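Catechol 1,2-dioxygenase (Pseudomonas putida, PDB 2AZQ) probably catalyses the ferric iron-dependent intradiol cleavage of catechol by molecular oxygen, giving cis,cis-muconate in the beta-ketoadipate pathway. Local coordinates at residues A[4-15]-A[38-47]; A[105-113]-A[301-309]. All coordinates share one frame; numbering follows the deposited sequence.

Interaction 1. Residues A[4-15]-A[38-47]; sequences KISHTADIQAFF and LQDTARLIED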
ATOM      1  N   LYS A   4      13.812  -8.798  21.659  1.00 29.68           N
ATOM      2  CA  LYS A   4      14.406  -8.100  20.519  1.00 28.96           C
ATOM      3  C   LYS A   4      15.430  -9.000  19.821  1.00 26.92           C
ATOM      4  O   LYS A   4      16.402  -9.411  20.445  1.00 26.85           O
ATOM      5  CB  LYS A   4      15.125  -6.854  21.018  1.00 30.37           C
ATOM      6  CG  LYS A   4      14.339  -6.002  21.995  1.00 32.99           C
ATOM      7  CD  LYS A   4      13.294  -5.126  21.336  1.00 35.47           C
ATOM      8  CE  LYS A   4      12.856  -4.022  22.320  1.00 38.50           C
ATOM      9  NZ  LYS A   4      11.977  -2.979  21.711  1.00 39.52           N
ATOM     10  N   ILE A   5      15.224  -9.297  18.538  1.00 24.07           N
ATOM     11  CA  ILE A   5      16.159 -10.145  17.805  1.00 20.88           C
ATOM     12  C   ILE A   5      16.750  -9.357  16.640  1.00 20.52           C
ATOM     13  O   ILE A   5      17.772  -9.736  16.066  1.00 19.66           O
ATOM     14  CB  ILE A   5      15.462 -11.420  17.258  1.00 19.25           C
ATOM     15  CG1 ILE A   5      14.659 -11.102  15.996  1.00 18.23           C
ATOM     16  CG2 ILE A   5      14.541 -11.984  18.320  1.00 17.13           C
ATOM     17  CD1 ILE A   5      14.010 -12.304  15.361  1.00 16.04           C
ATOM     18  N   SER A   6      16.081  -8.255  16.312  1.00 19.21           N
ATOM     19  CA  SER A   6      16.468  -7.348  15.230  1.00 19.49           C
ATOM     20  C   SER A   6      17.909  -6.758  15.306  1.00 19.52           C
ATOM     21  O   SER A   6      18.502  -6.355  14.285  1.00 17.85           O
ATOM     22  CB  SER A   6      15.437  -6.220  15.187  1.00 18.39           C
ATOM     23  OG  SER A   6      15.825  -5.185  14.312  1.00 22.34           O
ATOM     24  N   HIS A   7      18.461  -6.729  16.518  1.00 19.81           N
ATOM     25  CA  HIS A   7      19.782  -6.176  16.780  1.00 21.33           C
ATOM     26  C   HIS A   7      20.911  -7.213  16.668  1.00 21.07           C
ATOM     27  O   HIS A   7      22.097  -6.859  16.703  1.00 21.09           O
ATOM     28  CB  HIS A   7      19.804  -5.585  18.187  1.00 23.56           C
ATOM     29  CG  HIS A   7      19.693  -6.619  19.266  1.00 26.18           C
ATOM     30  ND1 HIS A   7      18.570  -7.397  19.441  1.00 27.71           N
ATOM     31  CD2 HIS A   7      20.585  -7.035  20.196  1.00 27.21           C
ATOM     32  CE1 HIS A   7      18.774  -8.247  20.432  1.00 27.65           C
ATOM     33  NE2 HIS A   7      19.989  -8.048  20.908  1.00 27.78           N
ATOM     34  N   THR A   8      20.541  -8.485  16.534  1.00 20.62           N
ATOM     35  CA  THR A   8      21.517  -9.569  16.434  1.00 20.03           C
ATOM     36  C   THR A   8      22.071  -9.682  15.019  1.00 19.35           C
ATOM     37  O   THR A   8      21.365  -9.408  14.050  1.00 18.72           O
ATOM     38  CB  THR A   8      20.884 -10.928  16.799  1.00 20.31           C
ATOM     39  OG1 THR A   8      20.305 -11.520  15.628  1.00 21.16           O
ATOM     40  CG2 THR A   8      19.776 -10.736  17.834  1.00 19.76           C
ATOM     41  N   ALA A   9      23.331 -10.092  14.909  1.00 19.12           N
ATOM     42  CA  ALA A   9      23.990 -10.257  13.613  1.00 20.38           C
ATOM     43  C   ALA A   9      23.211 -11.251  12.742  1.00 21.92           C
ATOM     44  O   ALA A   9      23.157 -11.121  11.507  1.00 22.09           O
ATOM     45  CB  ALA A   9      25.409 -10.754  13.817  1.00 18.45           C
ATOM     46  N   ASP A  10      22.610 -12.234  13.411  1.00 22.06           N
ATOM     47  CA  ASP A  10      21.829 -13.276  12.767  1.00 22.53           C
ATOM     48  C   ASP A  10      20.706 -12.645  11.917  1.00 21.43           C
ATOM     49  O   ASP A  10      20.424 -13.100  10.798  1.00 22.04           O
ATOM     50  CB  ASP A  10      21.245 -14.205  13.846  1.00 26.98           C
ATOM     51  CG  ASP A  10      22.273 -14.564  14.957  1.00 31.83           C
ATOM     52  OD1 ASP A  10      23.377 -15.057  14.624  1.00 35.15           O
ATOM     53  OD2 ASP A  10      21.984 -14.372  16.171  1.00 31.65           O
ATOM     54  N   ILE A  11      20.076 -11.595  12.440  1.00 17.76           N
ATOM     55  CA  ILE A  11      18.996 -10.916  11.723  1.00 17.25           C
ATOM     56  C   ILE A  11      19.493  -9.808  10.779  1.00 17.37           C
ATOM     57  O   ILE A  11      18.887  -9.555   9.760  1.00 17.32           O
ATOM     58  CB  ILE A  11      17.938 -10.312  12.718  1.00 16.77           C
ATOM     59  CG1 ILE A  11      17.311 -11.422  13.553  1.00 16.25           C
ATOM     60  CG2 ILE A  11      16.850  -9.579  11.973  1.00 15.11           C
ATOM     61  CD1 ILE A  11      16.718 -12.562  12.728  1.00 14.27           C
ATOM     62  N   GLN A  12      20.582  -9.135  11.116  1.00 17.64           N
ATOM     63  CA  GLN A  12      21.104  -8.106  10.238  1.00 17.43           C
ATOM     64  C   GLN A  12      21.614  -8.775   8.969  1.00 15.91           C
ATOM     65  O   GLN A  12      21.577  -8.215   7.888  1.00 15.27           O
ATOM     66  CB  GLN A  12      22.256  -7.382  10.919  1.00 21.65           C
ATOM     67  CG  GLN A  12      21.900  -6.630  12.194  1.00 26.46           C
ATOM     68  CD  GLN A  12      21.020  -5.402  11.941  1.00 31.49           C
ATOM     69  OE1 GLN A  12      19.842  -5.509  11.551  1.00 33.22           O
ATOM     70  NE2 GLN A  12      21.598  -4.224  12.156  1.00 32.84           N
ATOM     71  N   ALA A  13      22.115  -9.989   9.114  1.00 15.17           N
ATOM     72  CA  ALA A  13      22.622 -10.736   7.971  1.00 13.24           C
ATOM     73  C   ALA A  13      21.447 -11.130   7.076  1.00 12.05           C
ATOM     74  O   ALA A  13      21.571 -11.178   5.855  1.00 13.43           O
ATOM     75  CB  ALA A  13      23.383 -11.988   8.449  1.00 12.80           C
ATOM     76  N   PHE A  14      20.302 -11.413   7.683  1.00 10.09           N
ATOM     77  CA  PHE A  14      19.128 -11.804   6.921  1.00  8.49           C
ATOM     78  C   PHE A  14      18.527 -10.632   6.102  1.00  7.56           C
ATOM     79  O   PHE A  14      18.179 -10.787   4.925  1.00  5.95           O
ATOM     80  CB  PHE A  14      18.095 -12.413   7.877  1.00  7.01           C
ATOM     81  CG  PHE A  14      16.755 -12.671   7.248  1.00  9.57           C
ATOM     82  CD1 PHE A  14      16.643 -13.384   6.065  1.00  8.04           C
ATOM     83  CD2 PHE A  14      15.588 -12.203   7.856  1.00 10.06           C
ATOM     84  CE1 PHE A  14      15.397 -13.621   5.505  1.00  8.39           C
ATOM     85  CE2 PHE A  14      14.338 -12.447   7.291  1.00  8.65           C
ATOM     86  CZ  PHE A  14      14.244 -13.150   6.123  1.00  7.20           C
ATOM     87  N   PHE A  15      18.430  -9.458   6.714  1.00  7.39           N
ATOM     88  CA  PHE A  15      17.886  -8.296   6.029  1.00  7.80           C
ATOM     89  C   PHE A  15      18.824  -7.926   4.920  1.00  7.27           C
ATOM     90  O   PHE A  15      18.400  -7.467   3.874  1.00  6.09           O
ATOM     91  CB  PHE A  15      17.715  -7.141   7.014  1.00  8.31           C
ATOM     92  CG  PHE A  15      16.581  -7.349   7.970  1.00 10.20           C
ATOM     93  CD1 PHE A  15      16.593  -6.776   9.230  1.00 11.05           C
ATOM     94  CD2 PHE A  15      15.503  -8.153   7.618  1.00 10.77           C
ATOM     95  CE1 PHE A  15      15.546  -7.015  10.125  1.00 10.86           C
ATOM     96  CE2 PHE A  15      14.458  -8.388   8.509  1.00 10.32           C
ATOM     97  CZ  PHE A  15      14.482  -7.824   9.756  1.00  8.66           C
ATOM     98  N   LEU A  38      13.503  -2.220   6.137  1.00  9.79           N
ATOM     99  CA  LEU A  38      13.352  -3.465   6.898  1.00 10.11           C
ATOM    100  C   LEU A  38      13.822  -3.402   8.366  1.00 11.55           C
ATOM    101  O   LEU A  38      13.165  -3.960   9.233  1.00 10.65           O
ATOM    102  CB  LEU A  38      14.054  -4.628   6.180  1.00  6.05           C
ATOM    103  CG  LEU A  38      13.426  -5.158   4.884  1.00  5.57           C
ATOM    104  CD1 LEU A  38      14.430  -6.104   4.201  1.00  2.88           C
ATOM    105  CD2 LEU A  38      12.085  -5.843   5.172  1.00  2.00           C
ATOM    106  N   GLN A  39      14.942  -2.725   8.637  1.00 13.25           N
ATOM    107  CA  GLN A  39      15.480  -2.606   9.998  1.00 14.98           C
ATOM    108  C   GLN A  39      14.547  -1.781  10.854  1.00 15.10           C
ATOM    109  O   GLN A  39      14.365  -2.072  12.043  1.00 16.74           O
ATOM    110  CB  GLN A  39      16.827  -1.897  10.024  1.00 17.68           C
ATOM    111  CG  GLN A  39      17.943  -2.481   9.202  1.00 21.91           C
ATOM    112  CD  GLN A  39      19.209  -1.660   9.372  1.00 24.31           C
ATOM    113  OE1 GLN A  39      19.698  -1.487  10.495  1.00 27.47           O
ATOM    114  NE2 GLN A  39      19.734  -1.134   8.277  1.00 24.01           N
ATOM    115  N   ASP A  40      13.994  -0.723  10.260  1.00 13.06           N
ATOM    116  CA  ASP A  40      13.065   0.141  10.977  1.00 11.96           C
ATOM    117  C   ASP A  40      11.735  -0.582  11.200  1.00 11.66           C
ATOM    118  O   ASP A  40      11.233  -0.623  12.320  1.00 12.94           O
ATOM    119  CB  ASP A  40      12.806   1.440  10.211  1.00 11.38           C
ATOM    120  CG  ASP A  40      14.013   2.368  10.178  1.00 10.73           C
ATOM    121  OD1 ASP A  40      13.906   3.471   9.608  1.00  8.47           O
ATOM    122  OD2 ASP A  40      15.068   1.997  10.726  1.00 11.97           O
ATOM    123  N   THR A  41      11.165  -1.164  10.148  1.00 10.69           N
ATOM    124  CA  THR A  41       9.897  -1.860  10.306  1.00  9.72           C
ATOM    125  C   THR A  41       9.988  -2.875  11.440  1.00 10.34           C
ATOM    126  O   THR A  41       9.091  -2.975  12.283  1.00 10.89           O
ATOM    127  CB  THR A  41       9.480  -2.538   8.986  1.00  8.08           C
ATOM    128  OG1 THR A  41       9.111  -1.526   8.050  1.00  5.27           O
ATOM    129  CG2 THR A  41       8.282  -3.459   9.192  1.00  7.59           C
ATOM    130  N   ALA A  42      11.089  -3.609  11.470  1.00  9.64           N
ATOM    131  CA  ALA A  42      11.331  -4.596  12.500  1.00 10.49           C
ATOM    132  C   ALA A  42      11.344  -3.976  13.907  1.00 11.44           C
ATOM    133  O   ALA A  42      10.817  -4.567  14.857  1.00  9.93           O
ATOM    134  CB  ALA A  42      12.644  -5.289  12.230  1.00 10.76           C
ATOM    135  N   ARG A  43      11.957  -2.797  14.046  1.00 12.43           N
ATOM    136  CA  ARG A  43      12.014  -2.125  15.344  1.00 13.35           C
ATOM    137  C   ARG A  43      10.646  -1.670  15.836  1.00 10.91           C
ATOM    138  O   ARG A  43      10.372  -1.754  17.021  1.00  9.68           O
ATOM    139  CB  ARG A  43      12.937  -0.917  15.308  1.00 18.45           C
ATOM    140  CG  ARG A  43      14.378  -1.216  15.130  1.00 24.70           C
ATOM    141  CD  ARG A  43      15.142   0.045  14.713  1.00 30.41           C
ATOM    142  NE  ARG A  43      16.492  -0.308  14.275  1.00 37.27           N
ATOM    143  CZ  ARG A  43      17.325   0.504  13.627  1.00 40.62           C
ATOM    144  NH1 ARG A  43      16.955   1.745  13.327  1.00 42.58           N
ATOM    145  NH2 ARG A  43      18.533   0.066  13.271  1.00 42.62           N
ATOM    146  N   LEU A  44       9.795  -1.151  14.961  1.00  9.01           N
ATOM    147  CA  LEU A  44       8.472  -0.769  15.441  1.00  9.66           C
ATOM    148  C   LEU A  44       7.867  -2.025  16.052  1.00  8.73           C
ATOM    149  O   LEU A  44       7.427  -2.036  17.195  1.00  8.51           O
ATOM    150  CB  LEU A  44       7.502  -0.395  14.333  1.00 11.03           C
ATOM    151  CG  LEU A  44       7.415   0.731  13.343  1.00 11.94           C
ATOM    152  CD1 LEU A  44       6.126   0.472  12.631  1.00 14.15           C
ATOM    153  CD2 LEU A  44       7.360   2.095  13.990  1.00 14.05           C
ATOM    154  N   ILE A  45       7.803  -3.073  15.239  1.00  6.77           N
ATOM    155  CA  ILE A  45       7.233  -4.319  15.684  1.00  6.72           C
ATOM    156  C   ILE A  45       7.807  -4.742  17.033  1.00  7.47           C
ATOM    157  O   ILE A  45       7.093  -5.263  17.875  1.00  8.29           O
ATOM    158  CB  ILE A  45       7.469  -5.419  14.636  1.00  5.10           C
ATOM    159  CG1 ILE A  45       6.744  -5.043  13.343  1.00  3.03           C
ATOM    160  CG2 ILE A  45       7.016  -6.766  15.177  1.00  2.00           C
ATOM    161  CD1 ILE A  45       7.163  -5.873  12.145  1.00  2.14           C
ATOM    162  N   GLU A  46       9.089  -4.515  17.254  1.00  7.82           N
ATOM    163  CA  GLU A  46       9.674  -4.903  18.525  1.00  9.89           C
ATOM    164  C   GLU A  46       9.511  -3.877  19.638  1.00 10.52           C
ATOM    165  O   GLU A  46       9.459  -4.239  20.805  1.00 11.14           O
ATOM    166  CB  GLU A  46      11.153  -5.260  18.339  1.00 11.41           C
ATOM    167  CG  GLU A  46      11.383  -6.670  17.768  1.00 12.98           C
ATOM    168  CD  GLU A  46      12.829  -6.930  17.392  1.00 13.85           C
ATOM    169  OE1 GLU A  46      13.165  -8.088  17.058  1.00 15.36           O
ATOM    170  OE2 GLU A  46      13.629  -5.972  17.414  1.00 13.99           O
ATOM    171  N   ASP A  47       9.418  -2.602  19.276  1.00 10.88           N
ATOM    172  CA  ASP A  47       9.266  -1.531  20.250  1.00 10.01           C
ATOM    173  C   ASP A  47       7.829  -1.311  20.674  1.00 10.96           C
ATOM    174  O   ASP A  47       7.573  -0.967  21.826  1.00 13.06           O
ATOM    175  CB  ASP A  47       9.808  -0.225  19.695  1.00  8.77           C
ATOM    176  CG  ASP A  47      11.288  -0.291  19.406  1.00 10.71           C
ATOM    177  OD1 ASP A  47      11.892  -1.363  19.672  1.00 10.77           O
ATOM    178  OD2 ASP A  47      11.848   0.724  18.918  1.00  9.97           O
TER
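K4, I5 and S6 lie along the end of helix 28-49 that carries E46 and D47. I5 and S6 open a type I turn, I5 to T8, that leads into helix 9-19, with T8 at the N-cap, its OG1 accepting from I11 N. The two helices belong to the helical N-terminal part of this intradiol dioxygenase, and their short segments run at 135° to each other. The K4 side chain can be followed outward over helix 28-49. Its CB passes beside the E46 carboxylate. CG then bends the chain (chi2 -78°), which lays CD on E46 CB at 3.7 Å and brings CE to 3.7 Å from E46 O. At the tip, NZ forms a salt bridge with D47 OD1 (2.6 Å) on that oxygen's anti side, and it makes a weak bond to E46 O. The other D47 oxygen, OD2, is paired with R36 of the second subunit, which places this carboxylate between K4 of its own chain and R36 of the second subunit. E46 reaches the other way, extended beyond CG, and its OE1 is gripped by two backbone amides: I5 N arrives from above the carboxylate plane, nearly straight at 170° (2.8 Å), while S6 N takes the syn lone pair (3.0 Å). Further along, F15 packs against L38 and A42; L38 CB sits over the phenyl face in a CH-pi contact, 4.3 Å from the ring centroid.

Interaction 2. Residues A[105-113]-A[301-309]; sequences IEGPLYVAG and RSHRPRALQ
E106 and R306 meet because both side chains are stretched out: E106 CG stands opposite the backbone N (chi1 167°), and R306, leaving beside its own N (chi1 -62°), runs straight from CG to NE. The result is a side-on, two-point salt bridge between the loop leading to strand 116-118 and the C-terminal loop that follows strand 281-289, where R306 opens a type II turn to Q309. NE binds E106 OE1 at 2.8 Å and NH2 binds OE2 at 3.3 Å, each oxygen using its syn lone pair, with carboxylate and guanidinium only 25° from coplanar. NH1 turns back into its own segment, giving one bond to S302 O, which it approaches from above the carbonyl plane, and one of 3.2 Å to Q309 OE1, which lies in the guanidinium plane. A leucine in place of R306 would probably leave the buried E106 carboxylate without its paired charge and free S302 O and Q309 from their common donor. Beside the bridge, Y110 CD2 rests on R306 CD at 3.5 Å, and the Y110 hydroxyl, which lies over the R301 guanidinium, is hydrogen-bonded to D153. R304 also runs past E106, its guanidinium face toward G107 O; NH2 forms a salt bridge with E81, and R304 makes a cation-pi contact with W56 of the second subunit. The segments also join through backbone: A112 N donates to A307 O (2.9 Å), while V111 CG1 lies alongside L308 CD2 at 3.7 Å. G107 and P108 lie near H223 and Y197, two ligands of the ferric ion. R306 probably balances the charge of the buried E106 carboxylate, and the bonds at NE, NH1 and NH2 are likely to hold its guanidinium in one orientation.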
ATOM      1  N   ILE A 105       1.056  21.768  -0.839  1.00  2.00           N
ATOM      2  CA  ILE A 105       0.762  20.503  -1.472  1.00  2.00           C
ATOM      3  C   ILE A 105      -0.072  20.540  -2.723  1.00  4.54           C
ATOM      4  O   ILE A 105      -0.996  21.333  -2.854  1.00  7.11           O
ATOM      5  CB  ILE A 105       0.143  19.484  -0.503  1.00  2.07           C
ATOM      6  CG1 ILE A 105      -1.334  19.803  -0.242  1.00  2.00           C
ATOM      7  CG2 ILE A 105       1.005  19.416   0.763  1.00  2.00           C
ATOM      8  CD1 ILE A 105      -2.077  18.693   0.472  1.00  2.00           C
ATOM      9  N   GLU A 106       0.288  19.659  -3.654  1.00  6.53           N
ATOM     10  CA  GLU A 106      -0.385  19.498  -4.943  1.00  6.36           C
ATOM     11  C   GLU A 106      -1.736  18.782  -4.841  1.00  5.06           C
ATOM     12  O   GLU A 106      -2.715  19.214  -5.445  1.00  3.78           O
ATOM     13  CB  GLU A 106       0.521  18.708  -5.897  1.00  7.37           C
ATOM     14  CG  GLU A 106      -0.172  18.208  -7.164  1.00  9.00           C
ATOM     15  CD  GLU A 106       0.772  17.464  -8.125  1.00 10.46           C
ATOM     16  OE1 GLU A 106       0.276  16.830  -9.075  1.00 11.11           O
ATOM     17  OE2 GLU A 106       2.002  17.513  -7.944  1.00 12.79           O
ATOM     18  N   GLY A 107      -1.790  17.696  -4.073  1.00  5.09           N
ATOM     19  CA  GLY A 107      -3.027  16.933  -3.990  1.00  3.99           C
ATOM     20  C   GLY A 107      -2.957  15.769  -4.980  1.00  4.03           C
ATOM     21  O   GLY A 107      -2.109  15.755  -5.880  1.00  3.95           O
ATOM     22  N   PRO A 108      -3.852  14.785  -4.867  1.00  3.56           N
ATOM     23  CA  PRO A 108      -3.842  13.625  -5.763  1.00  3.88           C
ATOM     24  C   PRO A 108      -4.726  13.680  -7.005  1.00  6.49           C
ATOM     25  O   PRO A 108      -4.734  12.711  -7.777  1.00  9.13           O
ATOM     26  CB  PRO A 108      -4.315  12.528  -4.842  1.00  3.16           C
ATOM     27  CG  PRO A 108      -5.504  13.256  -4.184  1.00  2.00           C
ATOM     28  CD  PRO A 108      -4.923  14.643  -3.860  1.00  2.00           C
ATOM     29  N   LEU A 109      -5.448  14.787  -7.213  1.00  5.76           N
ATOM     30  CA  LEU A 109      -6.400  14.910  -8.321  1.00  4.62           C
ATOM     31  C   LEU A 109      -6.105  15.751  -9.572  1.00  4.88           C
ATOM     32  O   LEU A 109      -7.035  16.291 -10.174  1.00  6.66           O
ATOM     33  CB  LEU A 109      -7.727  15.369  -7.735  1.00  3.95           C
ATOM     34  CG  LEU A 109      -8.064  14.655  -6.414  1.00  4.59           C
ATOM     35  CD1 LEU A 109      -9.114  15.457  -5.662  1.00  5.58           C
ATOM     36  CD2 LEU A 109      -8.504  13.241  -6.661  1.00  2.00           C
ATOM     37  N   TYR A 110      -4.850  15.856  -9.982  1.00  4.48           N
ATOM     38  CA  TYR A 110      -4.508  16.611 -11.185  1.00  5.49           C
ATOM     39  C   TYR A 110      -4.727  15.727 -12.411  1.00  7.52           C
ATOM     40  O   TYR A 110      -4.671  14.508 -12.294  1.00 10.08           O
ATOM     41  CB  TYR A 110      -3.039  17.007 -11.152  1.00  6.45           C
ATOM     42  CG  TYR A 110      -2.567  17.733 -12.391  1.00  4.85           C
ATOM     43  CD1 TYR A 110      -2.936  19.062 -12.635  1.00  4.57           C
ATOM     44  CD2 TYR A 110      -1.738  17.093 -13.308  1.00  2.28           C
ATOM     45  CE1 TYR A 110      -2.467  19.744 -13.770  1.00  4.47           C
ATOM     46  CE2 TYR A 110      -1.266  17.741 -14.435  1.00  2.15           C
ATOM     47  CZ  TYR A 110      -1.617  19.071 -14.668  1.00  6.07           C
ATOM     48  OH  TYR A 110      -1.035  19.743 -15.736  1.00  7.03           O
ATOM     49  N   VAL A 111      -4.977  16.340 -13.572  1.00  7.82           N
ATOM     50  CA  VAL A 111      -5.170  15.629 -14.849  1.00  7.81           C
ATOM     51  C   VAL A 111      -4.505  16.433 -15.981  1.00  9.25           C
ATOM     52  O   VAL A 111      -4.869  17.589 -16.250  1.00 11.97           O
ATOM     53  CB  VAL A 111      -6.649  15.455 -15.236  1.00  6.85           C
ATOM     54  CG1 VAL A 111      -6.714  14.613 -16.504  1.00  7.02           C
ATOM     55  CG2 VAL A 111      -7.456  14.835 -14.093  1.00  5.16           C
ATOM     56  N   ALA A 112      -3.546  15.815 -16.660  1.00 10.13           N
ATOM     57  CA  ALA A 112      -2.794  16.486 -17.715  1.00  8.42           C
ATOM     58  C   ALA A 112      -3.555  16.871 -18.971  1.00  8.85           C
ATOM     59  O   ALA A 112      -4.633  16.364 -19.244  1.00 10.31           O
ATOM     60  CB  ALA A 112      -1.601  15.637 -18.088  1.00  9.03           C
ATOM     61  N   GLY A 113      -2.970  17.797 -19.721  1.00 10.69           N
ATOM     62  CA  GLY A 113      -3.536  18.260 -20.980  1.00 11.11           C
ATOM     63  C   GLY A 113      -4.834  19.041 -21.016  1.00 12.10           C
ATOM     64  O   GLY A 113      -5.492  19.055 -22.061  1.00 14.33           O
ATOM     65  N   ARG A 301       7.963  20.394 -13.018  1.00 30.54           N
ATOM     66  CA  ARG A 301       7.052  19.492 -12.332  1.00 28.90           C
ATOM     67  C   ARG A 301       7.836  18.278 -11.813  1.00 27.34           C
ATOM     68  O   ARG A 301       8.838  17.853 -12.397  1.00 24.79           O
ATOM     69  CB  ARG A 301       5.996  18.959 -13.311  1.00 28.84           C
ATOM     70  CG  ARG A 301       4.565  19.411 -13.120  1.00 28.34           C
ATOM     71  CD  ARG A 301       3.691  18.542 -14.013  1.00 27.25           C
ATOM     72  NE  ARG A 301       2.942  19.292 -15.011  1.00 27.54           N
ATOM     73  CZ  ARG A 301       2.270  18.721 -16.010  1.00 30.56           C
ATOM     74  NH1 ARG A 301       2.259  17.391 -16.141  1.00 29.71           N
ATOM     75  NH2 ARG A 301       1.594  19.475 -16.878  1.00 31.28           N
ATOM     76  N   SER A 302       7.366  17.708 -10.716  1.00 25.94           N
ATOM     77  CA  SER A 302       8.008  16.527 -10.189  1.00 25.50           C
ATOM     78  C   SER A 302       7.681  15.466 -11.234  1.00 25.95           C
ATOM     79  O   SER A 302       6.874  15.707 -12.139  1.00 25.28           O
ATOM     80  CB  SER A 302       7.370  16.139  -8.861  1.00 24.21           C
ATOM     81  OG  SER A 302       6.036  15.732  -9.070  1.00 21.99           O
ATOM     82  N   HIS A 303       8.313  14.303 -11.135  1.00 26.65           N
ATOM     83  CA  HIS A 303       7.984  13.233 -12.064  1.00 27.67           C
ATOM     84  C   HIS A 303       6.810  12.493 -11.438  1.00 23.46           C
ATOM     85  O   HIS A 303       6.468  11.391 -11.855  1.00 21.96           O
ATOM     86  CB  HIS A 303       9.143  12.241 -12.264  1.00 36.65           C
ATOM     87  CG  HIS A 303      10.438  12.880 -12.667  1.00 44.60           C
ATOM     88  ND1 HIS A 303      10.508  13.943 -13.548  1.00 47.94           N
ATOM     89  CD2 HIS A 303      11.719  12.589 -12.326  1.00 46.98           C
ATOM     90  CE1 HIS A 303      11.775  14.281 -13.728  1.00 49.07           C
ATOM     91  NE2 HIS A 303      12.529  13.475 -12.998  1.00 49.75           N
ATOM     92  N   ARG A 304       6.217  13.085 -10.410  1.00 18.50           N
ATOM     93  CA  ARG A 304       5.078  12.452  -9.795  1.00 15.31           C
ATOM     94  C   ARG A 304       4.120  12.011 -10.918  1.00 14.49           C
ATOM     95  O   ARG A 304       3.858  12.768 -11.857  1.00 14.95           O
ATOM     96  CB  ARG A 304       4.380  13.431  -8.851  1.00 12.00           C
ATOM     97  CG  ARG A 304       3.105  12.885  -8.240  1.00  9.12           C
ATOM     98  CD  ARG A 304       2.498  13.789  -7.177  1.00  5.13           C
ATOM     99  NE  ARG A 304       1.324  13.136  -6.618  1.00  3.35           N
ATOM    100  CZ  ARG A 304       0.627  13.577  -5.582  1.00  2.65           C
ATOM    101  NH1 ARG A 304      -0.430  12.897  -5.153  1.00  3.79           N
ATOM    102  NH2 ARG A 304       0.982  14.690  -4.977  1.00  3.17           N
ATOM    103  N   PRO A 305       3.668  10.746 -10.885  1.00 12.12           N
ATOM    104  CA  PRO A 305       2.742  10.178 -11.870  1.00  9.93           C
ATOM    105  C   PRO A 305       1.371  10.883 -11.779  1.00  9.71           C
ATOM    106  O   PRO A 305       0.888  11.186 -10.685  1.00 11.03           O
ATOM    107  CB  PRO A 305       2.675   8.715 -11.447  1.00  8.94           C
ATOM    108  CG  PRO A 305       4.049   8.484 -10.840  1.00 10.43           C
ATOM    109  CD  PRO A 305       4.093   9.701  -9.942  1.00 11.98           C
ATOM    110  N   ARG A 306       0.738  11.160 -12.914  1.00  7.97           N
ATOM    111  CA  ARG A 306      -0.535  11.853 -12.864  1.00  5.69           C
ATOM    112  C   ARG A 306      -1.486  11.409 -13.939  1.00  6.36           C
ATOM    113  O   ARG A 306      -1.079  10.979 -15.012  1.00  8.03           O
ATOM    114  CB  ARG A 306      -0.306  13.367 -12.958  1.00  3.90           C
ATOM    115  CG  ARG A 306       0.526  13.909 -11.796  1.00  2.00           C
ATOM    116  CD  ARG A 306       0.958  15.324 -12.062  1.00  2.00           C
ATOM    117  NE  ARG A 306       1.918  15.832 -11.090  1.00  2.00           N
ATOM    118  CZ  ARG A 306       3.200  16.063 -11.349  1.00  2.00           C
ATOM    119  NH1 ARG A 306       3.697  15.830 -12.557  1.00  2.00           N
ATOM    120  NH2 ARG A 306       3.978  16.555 -10.407  1.00  2.00           N
ATOM    121  N   ALA A 307      -2.771  11.519 -13.645  1.00  6.21           N
ATOM    122  CA  ALA A 307      -3.774  11.134 -14.602  1.00  7.09           C
ATOM    123  C   ALA A 307      -3.474  11.753 -15.962  1.00  8.86           C
ATOM    124  O   ALA A 307      -3.323  12.983 -16.125  1.00  7.02           O
ATOM    125  CB  ALA A 307      -5.170  11.554 -14.110  1.00  5.12           C
ATOM    126  N   LEU A 308      -3.367  10.869 -16.937  1.00 11.56           N
ATOM    127  CA  LEU A 308      -3.130  11.270 -18.306  1.00 17.35           C
ATOM    128  C   LEU A 308      -1.799  11.868 -18.743  1.00 20.18           C
ATOM    129  O   LEU A 308      -1.717  12.301 -19.891  1.00 20.82           O
ATOM    130  CB  LEU A 308      -4.256  12.201 -18.787  1.00 16.88           C
ATOM    131  CG  LEU A 308      -5.482  11.508 -19.390  1.00 17.86           C
ATOM    132  CD1 LEU A 308      -5.900  10.355 -18.511  1.00 17.98           C
ATOM    133  CD2 LEU A 308      -6.619  12.520 -19.575  1.00 18.65           C
ATOM    134  N   GLN A 309      -0.758  11.929 -17.912  1.00 22.46           N
ATOM    135  CA  GLN A 309       0.443  12.496 -18.509  1.00 27.00           C
ATOM    136  C   GLN A 309       1.104  11.465 -19.418  1.00 30.75           C
ATOM    137  O   GLN A 309       2.048  11.771 -20.148  1.00 31.55           O
ATOM    138  CB  GLN A 309       1.421  13.089 -17.484  1.00 25.10           C
ATOM    139  CG  GLN A 309       1.806  12.288 -16.272  1.00 25.71           C
ATOM    140  CD  GLN A 309       2.789  13.086 -15.412  1.00 25.78           C
ATOM    141  OE1 GLN A 309       2.511  14.213 -15.010  1.00 24.68           O
ATOM    142  NE2 GLN A 309       3.945  12.504 -15.140  1.00 28.03           N
TER

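The two contacts share no element and do not touch; their centres are about 37 Å apart. Interaction 1 lies far out in the helical N-terminal part, about 35 Å from the chain centre, whereas interaction 2 is about 9 Å from it, where two loops meet beside the mixed beta-sheet of the iron-binding part. Both mix buried and exposed residues. In 4-15 with 38-47 the salt bridge joins two exposed residues, E46 is partly exposed, and the buried share is F15, L38, A42 and S6. In 105-113 with 301-309 the buried part is itself ionic, with R306 paired to E106 and R304 nearby. Each contact also reaches the second subunit, the first through a salt bridge, ring contacts and packing, the second partly through a cation-pi pair.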